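Local coordinates for putative peptidoglycan-binding/hydrolysing protein (Peptoclostridium difficile, PDB 5TV7) that probably binds peptidoglycan through its peptidoglycan-binding domains, may take part in its hydrolysis, and is captured here with glutamine hydroxamate, at residues 38-41 and 42-45. Numbering follows the deposited sequence.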
# COMPACT_ATOMS: atom_id res chain seq x y z
N GLN A 38 -6.71 -16.92 -6.07
CA GLN A 38 -5.51 -17.72 -5.83
C GLN A 38 -4.20 -17.00 -6.16
O GLN A 38 -3.21 -17.18 -5.45
CB GLN A 38 -5.58 -19.05 -6.57
CG GLN A 38 -4.51 -20.04 -6.14
CD GLN A 38 -4.56 -20.35 -4.65
OE1 GLN A 38 -5.63 -20.37 -4.04
NE2 GLN A 38 -3.40 -20.60 -4.05
N GLU A 39 -4.19 -16.21 -7.22
CA GLU A 39 -2.99 -15.46 -7.60
C GLU A 39 -2.61 -14.45 -6.50
O GLU A 39 -1.43 -14.19 -6.25
CB GLU A 39 -3.22 -14.76 -8.94
CG GLU A 39 -2.02 -14.01 -9.47
CD GLU A 39 -2.16 -13.60 -10.93
OE1 GLU A 39 -2.98 -14.21 -11.66
OE2 GLU A 39 -1.42 -12.68 -11.35
N ILE A 40 -3.64 -13.92 -5.84
CA ILE A 40 -3.47 -13.00 -4.72
C ILE A 40 -3.05 -13.79 -3.47
O ILE A 40 -2.22 -13.33 -2.70
CB ILE A 40 -4.76 -12.18 -4.48
CG1 ILE A 40 -5.12 -11.37 -5.74
CG2 ILE A 40 -4.62 -11.26 -3.27
CD1 ILE A 40 -4.04 -10.41 -6.22
N ARG A 41 -3.62 -14.98 -3.28
CA ARG A 41 -3.24 -15.83 -2.14
C ARG A 41 -1.77 -16.22 -2.20
O ARG A 41 -1.09 -16.22 -1.18
CB ARG A 41 -4.09 -17.09 -2.06
CG ARG A 41 -5.49 -16.87 -1.53
CD ARG A 41 -6.30 -18.16 -1.53
NE ARG A 41 -5.60 -19.28 -0.90
CZ ARG A 41 -5.55 -19.53 0.42
NH1 ARG A 41 -4.88 -20.59 0.87
NH2 ARG A 41 -6.16 -18.73 1.29
N ASP A 42 -1.29 -16.56 -3.39
CA ASP A 42 0.12 -16.96 -3.57
C ASP A 42 1.07 -15.80 -3.35
O ASP A 42 2.15 -15.97 -2.80
CB ASP A 42 0.33 -17.55 -4.97
CG ASP A 42 -0.47 -18.82 -5.20
OD1 ASP A 42 -0.65 -19.60 -4.24
OD2 ASP A 42 -0.90 -19.03 -6.36
N GLU A 43 0.65 -14.61 -3.78
CA GLU A 43 1.46 -13.42 -3.62
C GLU A 43 1.58 -13.11 -2.11
O GLU A 43 2.67 -12.82 -1.62
CB GLU A 43 0.83 -12.25 -4.38
CG GLU A 43 1.76 -11.06 -4.57
CD GLU A 43 1.07 -9.83 -5.17
OE1 GLU A 43 -0.12 -9.90 -5.54
OE2 GLU A 43 1.75 -8.78 -5.26
N HIS A 44 0.46 -13.23 -1.39
CA HIS A 44 0.43 -12.99 0.07
C HIS A 44 1.23 -14.05 0.80
O HIS A 44 1.97 -13.74 1.73
CB HIS A 44 -1.02 -12.94 0.58
CG HIS A 44 -1.14 -12.68 2.05
ND1 HIS A 44 -0.86 -11.45 2.61
CD2 HIS A 44 -1.55 -13.47 3.07
CE1 HIS A 44 -1.07 -11.50 3.92
NE2 HIS A 44 -1.49 -12.72 4.22
N LYS A 45 1.08 -15.30 0.37
CA LYS A 45 1.80 -16.43 0.93
C LYS A 45 3.30 -16.14 0.87
O LYS A 45 3.97 -16.10 1.90
CB LYS A 45 1.49 -17.71 0.13
CG LYS A 45 2.18 -18.98 0.61
CD LYS A 45 2.28 -20.03 -0.50
CE LYS A 45 0.94 -20.44 -1.08
NZ LYS A 45 0.03 -21.03 -0.06
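Gln-38 and Asp-42 meet twice, through the backbone and through their side chains, one helical turn apart. The amide N of Asp-42 donates to Gln-38 O over 2.9 Å, and the matching i to i+4 bonds from Glu-43, His-44 and Lys-45 to Glu-39, Ile-40 and Arg-41 identify the segment as alpha-helix; that of Glu-43 N to Glu-39 O is longer, at 3.3 Å.

The side chain of Gln-38 can be followed outward. CB leads to a CG set anti to the backbone N (chi1 -168°), and a bend at chi2 turns the chain toward the next turn. CG then lies 3.8 Å from Asp-42 OD2, and CD is 4.0 Å from Asp-42 OD1. At the tip, NE2 donates to Asp-42 OD1 over 2.9 Å. This bond is far from straight, its N-H...O angle being 132°; NE2 reaches OD1 from above the carboxylate plane, and the amide and carboxylate planes are turned 64° apart. The other tip atom, OE1, receives a weak bond from Arg-41 NE at 3.3 Å; the Gln-38 amide thus touches both Asp-42 and, weakly, Arg-41. The guanidinium of Arg-41 has its stronger partner in Tyr-33, whose carbonyl takes NH2 and whose ring makes a cation-pi contact.

Ile-40, which is buried, runs side by side with Glu-43, its CD1 4.0 Å from OE1 of Glu-43. Ile-40 also packs on Ile-61 and Val-63 of strand 60-64, while Glu-43 OE2 forms a salt bridge with Lys-141. Both imidazole nitrogens of His-44 are engaged, ND1 by Asp-135 and NE2 by Asp-59.

Helix 38-46 thus lies with Ile-40 and His-44 against edge strand 60-64 of the five-stranded antiparallel sheet, with an i to i+4 Gln-Asp side-chain bond on its flank.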